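Local coordinates for azurocidin (Homo sapiens, PDB 1A7S), which binds heparin, kills many Gram-negative bacteria and attracts monocytes and fibroblasts, although it is built as a serine protease homolog, at residues 30-43 / 89-101. Residues are numbered along the deposited sequence; the frame is centred on the assembly and turned at random. Where two conformers were deposited one is given.
Sequences LIHARFVMTAASCF and DLMLLQLDREANL. With EOH (ethanol), chain Q.
Asp-89 and Ser-41 meet at one end of an antiparallel strand pair, 35-38 with 91-95 (axes at 156°), in the six-stranded barrel of this chymotrypsin-like fold. Asp-89 OD2 takes Ser-41 OG on its syn lone pair at 2.7 Å, while OD1 receives the Ser-41 backbone N. Asp-89 matches the triad acid of active relatives and Ser-41 stands in place of their histidine, consistent with a serine protease homolog; Ser-190 OG also bonds to OD2. Leu-90 CD1 lies 3.6 Å from Met-37 CG. Met-91, in one of two conformers, has CG anti to the backbone N (chi1 -176°) and SD 4.3 Å from the Phe-43 ring centroid, an oblique Met-aromatic contact; the chi3 bend turns CE to Ala-40 CB. Leu-92 faces Met-37 in a non-hydrogen-bonded pair, its CD2 touching Ile-31 CD1 on the side packed by helix 210-218. Leu-93, on the opposite side, exchanges both backbone bonds with Val-36 and sets its methyls against Thr-38 CG2 and the Phe-43 ring. Gln-94 lays CB 3.5 Å from Phe-35 CE2; OE1 accepts from Gly-221 and NE2 donates to an ethanol, probably from the crystallisation liquor. Leu-95 CD1 meets Leu-30 CD1 at 4.0 Å. Glu-98 CG lies over one face of the Arg-34 guanidinium, toward its rim, opposite the ethanol, and OE2 completes a salt bridge whose bond from NH2 is weak (3.2 Å, 128°). Ala-99 N makes a straight 2.8 Å bond to Ala-33 O.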
ATOM      1  N   LEU A  30      -0.660   7.057  -3.562  1.00  6.62           N
ATOM      2  CA  LEU A  30      -1.047   8.460  -3.510  1.00  6.91           C
ATOM      3  C   LEU A  30      -2.568   8.498  -3.415  1.00  6.69           C
ATOM      4  O   LEU A  30      -3.256   7.964  -4.285  1.00  7.50           O
ATOM      5  CB  LEU A  30      -0.580   9.166  -4.809  1.00  7.42           C
ATOM      6  CG  LEU A  30      -0.744  10.687  -4.823  1.00  7.84           C
ATOM      7  CD1 LEU A  30       0.215  11.357  -3.825  1.00  8.68           C
ATOM      8  CD2 LEU A  30      -0.569  11.252  -6.194  1.00  8.89           C
ATOM      9  N   ILE A  31      -3.118   9.150  -2.373  1.00  6.58           N
ATOM     10  CA  ILE A  31      -4.574   9.234  -2.184  1.00  6.64           C
ATOM     11  C   ILE A  31      -5.094  10.648  -2.206  1.00  8.01           C
ATOM     12  O   ILE A  31      -6.322  10.889  -2.095  1.00  8.09           O
ATOM     13  CB  ILE A  31      -5.042   8.526  -0.904  1.00  7.63           C
ATOM     14  CG1 ILE A  31      -4.388   9.087   0.367  1.00  7.30           C
ATOM     15  CG2 ILE A  31      -4.781   7.011  -1.037  1.00  7.96           C
ATOM     16  CD1 ILE A  31      -5.215   8.910   1.621  1.00  8.11           C
ATOM     17  N   HIS A  32      -4.229  11.614  -2.428  1.00  7.41           N
ATOM     18  CA  HIS A  32      -4.505  13.048  -2.434  1.00  7.62           C
ATOM     19  C   HIS A  32      -3.210  13.674  -2.947  1.00  8.42           C
ATOM     20  O   HIS A  32      -2.140  13.088  -2.859  1.00  8.68           O
ATOM     21  CB  HIS A  32      -4.794  13.498  -0.980  1.00  7.35           C
ATOM     22  CG  HIS A  32      -5.088  14.966  -0.789  1.00  8.83           C
ATOM     23  ND1 HIS A  32      -6.283  15.566  -0.583  1.00 10.95           N
ATOM     24  CD2 HIS A  32      -4.244  15.940  -0.695  1.00  8.44           C
ATOM     25  CE1 HIS A  32      -6.081  16.889  -0.444  1.00  9.84           C
ATOM     26  NE2 HIS A  32      -4.773  17.093  -0.518  1.00 11.97           N
ATOM     27  N   ALA A  33      -3.303  14.855  -3.578  1.00 10.16           N
ATOM     28  CA  ALA A  33      -2.121  15.468  -4.080  1.00 10.68           C
ATOM     29  C   ALA A  33      -0.985  15.589  -3.108  1.00 10.46           C
ATOM     30  O   ALA A  33       0.195  15.584  -3.475  1.00 11.61           O
ATOM     31  CB  ALA A  33      -2.467  16.875  -4.656  1.00 13.75           C
ATOM     32  N   ARG A  34      -1.199  15.702  -1.849  1.00  9.81           N
ATOM     33  CA  ARG A  34      -0.339  15.911  -0.738  1.00 10.55           C
ATOM     34  C   ARG A  34      -0.147  14.755   0.199  1.00  8.59           C
ATOM     35  O   ARG A  34       0.602  14.870   1.184  1.00  8.91           O
ATOM     36  CB  ARG A  34      -0.711  17.198   0.057  1.00 13.23           C
ATOM     37  CG  ARG A  34       0.340  17.847   0.858  1.00 20.61           C
ATOM     38  CD  ARG A  34      -0.233  19.114   1.540  1.00 22.60           C
ATOM     39  NE  ARG A  34      -0.681  20.101   0.605  1.00 22.64           N
ATOM     40  CZ  ARG A  34       0.067  21.135   0.169  1.00 23.80           C
ATOM     41  NH1 ARG A  34       1.378  21.174   0.416  1.00 20.13           N
ATOM     42  NH2 ARG A  34      -0.450  22.105  -0.620  1.00 27.10           N
ATOM     43  N   PHE A  35      -0.779  13.586  -0.033  1.00  8.00           N
ATOM     44  CA  PHE A  35      -0.724  12.525   0.927  1.00  7.87           C
ATOM     45  C   PHE A  35      -0.642  11.129   0.275  1.00  6.89           C
ATOM     46  O   PHE A  35      -1.345  10.805  -0.660  1.00  8.01           O
ATOM     47  CB  PHE A  35      -1.979  12.469   1.866  1.00  7.79           C
ATOM     48  CG  PHE A  35      -2.071  13.665   2.808  1.00  8.79           C
ATOM     49  CD1 PHE A  35      -2.733  14.801   2.356  1.00  9.69           C
ATOM     50  CD2 PHE A  35      -1.600  13.613   4.069  1.00  9.50           C
ATOM     51  CE1 PHE A  35      -2.877  15.871   3.225  1.00 10.84           C
ATOM     52  CE2 PHE A  35      -1.697  14.669   4.939  1.00 10.57           C
ATOM     53  CZ  PHE A  35      -2.354  15.819   4.490  1.00 11.63           C
ATOM     54  N   VAL A  36       0.234  10.333   0.875  1.00  7.45           N
ATOM     55  CA  VAL A  36       0.406   8.922   0.588  1.00  7.04           C
ATOM     56  C   VAL A  36      -0.083   8.086   1.747  1.00  6.69           C
ATOM     57  O   VAL A  36       0.221   8.345   2.918  1.00  8.38           O
ATOM     58  CB  VAL A  36       1.877   8.605   0.253  1.00  7.61           C
ATOM     59  CG1 VAL A  36       2.185   7.106   0.299  1.00  8.28           C
ATOM     60  CG2 VAL A  36       2.138   9.100  -1.244  1.00  7.96           C
ATOM     61  N   MET A  37      -0.876   7.061   1.411  1.00  6.50           N
ATOM     62  CA  MET A  37      -1.405   6.092   2.403  1.00  6.76           C
ATOM     63  C   MET A  37      -0.516   4.835   2.384  1.00  6.51           C
ATOM     64  O   MET A  37      -0.225   4.290   1.319  1.00  7.35           O
ATOM     65  CB  MET A  37      -2.836   5.707   2.020  1.00  6.79           C
ATOM     66  CG  MET A  37      -3.469   4.706   2.955  1.00  8.14           C
ATOM     67  SD  MET A  37      -5.242   4.483   2.638  1.00  8.67           S
ATOM     68  CE  MET A  37      -5.220   3.600   1.064  1.00  9.05           C
ATOM     69  N   THR A  38      -0.127   4.408   3.563  1.00  7.24           N
ATOM     70  CA  THR A  38       0.734   3.255   3.754  1.00  6.94           C
ATOM     71  C   THR A  38       0.377   2.606   5.102  1.00  6.85           C
ATOM     72  O   THR A  38      -0.678   2.911   5.685  1.00  7.64           O
ATOM     73  CB  THR A  38       2.209   3.669   3.682  1.00  8.05           C
ATOM     74  OG1 THR A  38       3.068   2.544   3.681  1.00  7.71           O
ATOM     75  CG2 THR A  38       2.621   4.636   4.718  1.00  8.44           C
ATOM     76  N   ALA A  39       1.193   1.638   5.499  1.00  7.08           N
ATOM     77  CA  ALA A  39       0.998   0.938   6.767  1.00  7.36           C
ATOM     78  C   ALA A  39       1.827   1.577   7.834  1.00  7.46           C
ATOM     79  O   ALA A  39       3.016   1.877   7.659  1.00  8.25           O
ATOM     80  CB  ALA A  39       1.385  -0.535   6.589  1.00  8.24           C
ATOM     81  N   ALA A  40       1.242   1.719   9.040  1.00  8.18           N
ATOM     82  CA  ALA A  40       2.001   2.149  10.210  1.00  8.68           C
ATOM     83  C   ALA A  40       3.110   1.175  10.585  1.00  8.59           C
ATOM     84  O   ALA A  40       4.165   1.605  11.118  1.00  9.78           O
ATOM     85  CB  ALA A  40       1.103   2.421  11.401  1.00  9.18           C
ATOM     86  N   SER A  41       2.906  -0.092  10.288  1.00  8.73           N
ATOM     87  CA  SER A  41       3.911  -1.101  10.586  1.00  9.84           C
ATOM     88  C   SER A  41       5.193  -0.889   9.755  1.00 10.05           C
ATOM     89  O   SER A  41       6.205  -1.513  10.101  1.00 14.10           O
ATOM     90  CB  SER A  41       3.351  -2.492  10.311  1.00 10.41           C
ATOM     91  OG  SER A  41       2.861  -2.602   8.981  1.00 10.43           O
ATOM     92  N   CYS A  42       5.176  -0.048   8.767  1.00  9.49           N
ATOM     93  CA  CYS A  42       6.376   0.311   7.989  1.00 10.76           C
ATOM     94  C   CYS A  42       7.289   1.292   8.717  1.00 13.09           C
ATOM     95  O   CYS A  42       8.403   1.512   8.319  1.00 17.27           O
ATOM     96  CB  CYS A  42       5.968   0.915   6.674  1.00  9.86           C
ATOM     97  SG  CYS A  42       5.219  -0.221   5.503  1.00 10.17           S
ATOM     98  N   PHE A  43       6.805   1.840   9.813  1.00 14.35           N
ATOM     99  CA  PHE A  43       7.575   2.817  10.584  1.00 19.41           C
ATOM    100  C   PHE A  43       7.670   2.262  12.040  1.00 23.73           C
ATOM    101  O   PHE A  43       7.271   3.030  12.916  1.00 35.18           O
ATOM    102  CB  PHE A  43       6.828   4.150  10.503  1.00 18.50           C
ATOM    103  CG  PHE A  43       6.837   4.658   9.043  1.00 16.67           C
ATOM    104  CD1 PHE A  43       7.928   5.400   8.604  1.00 18.60           C
ATOM    105  CD2 PHE A  43       5.850   4.364   8.163  1.00 14.66           C
ATOM    106  CE1 PHE A  43       8.004   5.831   7.295  1.00 18.43           C
ATOM    107  CE2 PHE A  43       5.924   4.802   6.835  1.00 15.63           C
ATOM    108  CZ  PHE A  43       6.996   5.499   6.392  1.00 16.29           C
ATOM    109  N   ASP A  89      -3.561  -0.646  11.277  1.00 10.24           N
ATOM    110  CA  ASP A  89      -2.271  -0.563  10.597  1.00  8.87           C
ATOM    111  C   ASP A  89      -2.353   0.327   9.378  1.00  8.17           C
ATOM    112  O   ASP A  89      -2.452  -0.106   8.245  1.00  9.26           O
ATOM    113  CB  ASP A  89      -1.756  -1.951  10.257  1.00  9.80           C
ATOM    114  CG  ASP A  89      -0.294  -1.904   9.773  1.00 10.05           C
ATOM    115  OD1 ASP A  89       0.278  -0.787   9.825  1.00  8.92           O
ATOM    116  OD2 ASP A  89       0.227  -2.953   9.422  1.00  9.43           O
ATOM    117  N   LEU A  90      -2.292   1.628   9.641  1.00  8.78           N
ATOM    118  CA  LEU A  90      -2.611   2.637   8.648  1.00  9.12           C
ATOM    119  C   LEU A  90      -1.844   3.922   9.015  1.00  8.60           C
ATOM    120  O   LEU A  90      -1.863   4.383  10.147  1.00 10.64           O
ATOM    121  CB  LEU A  90      -4.072   2.890   8.579  1.00 11.56           C
ATOM    122  CG  LEU A  90      -4.562   4.042   7.611  1.00 14.64           C
ATOM    123  CD1 LEU A  90      -4.356   3.563   6.273  1.00 16.98           C
ATOM    124  CD2 LEU A  90      -6.028   4.349   7.947  1.00 17.96           C
ATOM    125  N   MET A  91      -1.146   4.470   8.020  1.00  8.58           N
ATOM    126  CA  MET A  91      -0.389   5.690   8.222  1.00  9.10           C
ATOM    127  C   MET A  91      -0.565   6.578   7.024  1.00  7.94           C
ATOM    128  O   MET A  91      -0.484   6.060   5.898  1.00  9.25           O
ATOM    129  CB  MET A  91       1.078   5.373   8.482  1.00 10.56           C
ATOM    130  CG  MET A  91       1.878   6.666   8.802  1.00 12.37           C
ATOM    131  SD  MET A  91       3.324   6.388   9.599  0.50 14.12           S
ATOM    132  CE  MET A  91       2.936   5.709  11.194  0.50 14.40           C
ATOM    133  N   LEU A  92      -0.749   7.853   7.227  1.00  7.59           N
ATOM    134  CA  LEU A  92      -0.774   8.832   6.162  1.00  6.98           C
ATOM    135  C   LEU A  92       0.502   9.668   6.247  1.00  7.44           C
ATOM    136  O   LEU A  92       0.824  10.194   7.303  1.00  8.64           O
ATOM    137  CB  LEU A  92      -2.020   9.741   6.282  1.00  8.74           C
ATOM    138  CG  LEU A  92      -3.339   8.979   6.234  1.00 13.34           C
ATOM    139  CD1 LEU A  92      -4.511  10.007   6.160  1.00 18.01           C
ATOM    140  CD2 LEU A  92      -3.470   7.998   5.132  1.00 13.08           C
ATOM    141  N   LEU A  93       1.126   9.785   5.094  1.00  7.60           N
ATOM    142  CA  LEU A  93       2.376  10.568   4.962  1.00  8.27           C
ATOM    143  C   LEU A  93       2.015  11.843   4.183  1.00  8.32           C
ATOM    144  O   LEU A  93       1.572  11.794   3.062  1.00  8.95           O
ATOM    145  CB  LEU A  93       3.385   9.758   4.166  1.00  8.50           C
ATOM    146  CG  LEU A  93       3.721   8.339   4.606  1.00  9.40           C
ATOM    147  CD1 LEU A  93       4.711   7.670   3.694  1.00  9.95           C
ATOM    148  CD2 LEU A  93       4.168   8.313   6.048  1.00 11.22           C
ATOM    149  N   GLN A  94       2.250  12.966   4.866  1.00  8.46           N
ATOM    150  CA  GLN A  94       2.060  14.264   4.167  1.00  8.74           C
ATOM    151  C   GLN A  94       3.361  14.524   3.396  1.00  8.71           C
ATOM    152  O   GLN A  94       4.434  14.560   4.042  1.00 10.14           O
ATOM    153  CB  GLN A  94       1.761  15.370   5.123  1.00 10.91           C
ATOM    154  CG  GLN A  94       1.517  16.705   4.447  1.00 12.70           C
ATOM    155  CD  GLN A  94       1.061  17.815   5.305  1.00 15.37           C
ATOM    156  OE1 GLN A  94       0.259  17.570   6.245  1.00 15.10           O
ATOM    157  NE2 GLN A  94       1.386  19.037   4.905  1.00 19.36           N
ATOM    158  N   LEU A  95       3.239  14.715   2.133  1.00  8.94           N
ATOM    159  CA  LEU A  95       4.439  15.030   1.280  1.00  9.68           C
ATOM    160  C   LEU A  95       4.818  16.471   1.469  1.00 10.11           C
ATOM    161  O   LEU A  95       4.011  17.295   1.867  1.00 11.81           O
ATOM    162  CB  LEU A  95       4.045  14.749  -0.182  1.00  9.73           C
ATOM    163  CG  LEU A  95       3.464  13.392  -0.479  1.00  8.99           C
ATOM    164  CD1 LEU A  95       3.141  13.281  -1.972  1.00 10.17           C
ATOM    165  CD2 LEU A  95       4.358  12.290  -0.082  1.00 10.61           C
ATOM    166  N   ASP A  96       6.060  16.815   1.113  1.00 11.09           N
ATOM    167  CA  ASP A  96       6.571  18.156   1.268  1.00 11.53           C
ATOM    168  C   ASP A  96       5.882  19.177   0.375  1.00 11.99           C
ATOM    169  O   ASP A  96       6.006  20.382   0.596  1.00 13.91           O
ATOM    170  CB  ASP A  96       8.059  18.195   1.038  1.00 12.95           C
ATOM    171  CG  ASP A  96       8.564  17.845  -0.346  1.00 14.28           C
ATOM    172  OD1 ASP A  96       8.368  18.694  -1.288  1.00 15.78           O
ATOM    173  OD2 ASP A  96       8.983  16.761  -0.650  1.00 21.32           O
ATOM    174  N   ARG A  97       5.216  18.718  -0.653  1.00 11.59           N
ATOM    175  CA  ARG A  97       4.522  19.602  -1.618  1.00 12.93           C
ATOM    176  C   ARG A  97       3.472  18.771  -2.324  1.00 12.61           C
ATOM    177  O   ARG A  97       3.448  17.521  -2.224  1.00 13.51           O
ATOM    178  CB  ARG A  97       5.532  20.190  -2.587  1.00 13.19           C
ATOM    179  CG  ARG A  97       6.089  19.088  -3.547  1.00 16.23           C
ATOM    180  CD  ARG A  97       7.325  19.602  -4.307  1.00 18.28           C
ATOM    181  NE  ARG A  97       7.760  18.623  -5.326  1.00 19.85           N
ATOM    182  CZ  ARG A  97       8.508  17.547  -5.022  1.00 19.79           C
ATOM    183  NH1 ARG A  97       9.029  17.347  -3.827  1.00 14.92           N
ATOM    184  NH2 ARG A  97       8.701  16.623  -5.981  1.00 16.93           N
ATOM    185  N   GLU A  98       2.599  19.370  -3.118  1.00 12.91           N
ATOM    186  CA  GLU A  98       1.672  18.612  -3.920  1.00 12.44           C
ATOM    187  C   GLU A  98       2.382  17.903  -5.065  1.00 11.54           C
ATOM    188  O   GLU A  98       3.177  18.486  -5.785  1.00 15.27           O
ATOM    189  CB  GLU A  98       0.589  19.536  -4.560  1.00 14.70           C
ATOM    190  CG  GLU A  98      -0.371  19.985  -3.449  1.00 19.18           C
ATOM    191  CD  GLU A  98      -1.597  20.704  -3.888  1.00 23.08           C
ATOM    192  OE1 GLU A  98      -1.826  20.885  -5.094  1.00 29.58           O
ATOM    193  OE2 GLU A  98      -2.355  21.167  -2.999  1.00 31.52           O
ATOM    194  N   ALA A  99       2.021  16.643  -5.261  1.00 10.02           N
ATOM    195  CA  ALA A  99       2.488  15.912  -6.409  1.00 10.42           C
ATOM    196  C   ALA A  99       1.776  16.441  -7.668  1.00 10.39           C
ATOM    197  O   ALA A  99       0.643  16.890  -7.618  1.00 12.76           O
ATOM    198  CB  ALA A  99       2.084  14.444  -6.249  1.00 10.71           C
ATOM    199  N   ASN A 100       2.507  16.386  -8.768  1.00 12.24           N
ATOM    200  CA  ASN A 100       1.887  16.740 -10.033  1.00 13.74           C
ATOM    201  C   ASN A 100       1.162  15.501 -10.577  1.00 12.76           C
ATOM    202  O   ASN A 100       1.728  14.399 -10.546  1.00 13.43           O
ATOM    203  CB  ASN A 100       2.938  17.142 -11.087  1.00 17.46           C
ATOM    204  CG  ASN A 100       3.349  18.543 -11.069  1.00 25.01           C
ATOM    205  OD1 ASN A 100       2.659  19.389 -10.419  1.00 29.34           O
ATOM    206  ND2 ASN A 100       4.429  18.887 -11.769  1.00 34.85           N
ATOM    207  N   LEU A 101      -0.006  15.694 -11.113  1.00 12.42           N
ATOM    208  CA  LEU A 101      -0.750  14.529 -11.696  1.00 12.64           C
ATOM    209  C   LEU A 101      -0.295  14.433 -13.139  1.00 12.45           C
ATOM    210  O   LEU A 101      -0.488  15.320 -13.939  1.00 16.04           O
ATOM    211  CB  LEU A 101      -2.252  14.700 -11.537  1.00 14.04           C
ATOM    212  CG  LEU A 101      -2.661  14.967 -10.045  1.00 15.66           C
ATOM    213  CD1 LEU A 101      -4.126  15.203  -9.959  1.00 19.83           C
ATOM    214  CD2 LEU A 101      -2.164  13.806  -9.178  1.00 18.31           C
TER
HETATM  215  C1  EOH Q 429       0.728  22.086   4.212  1.00 50.19           C
HETATM  216  C2  EOH Q 429      -0.449  22.901   3.673  1.00 49.90           C
HETATM  217  O   EOH Q 429       0.513  21.727   5.607  1.00 42.02           O
HETATM  218  O   HOH W   1       2.867  19.575   2.440  1.00 20.87           O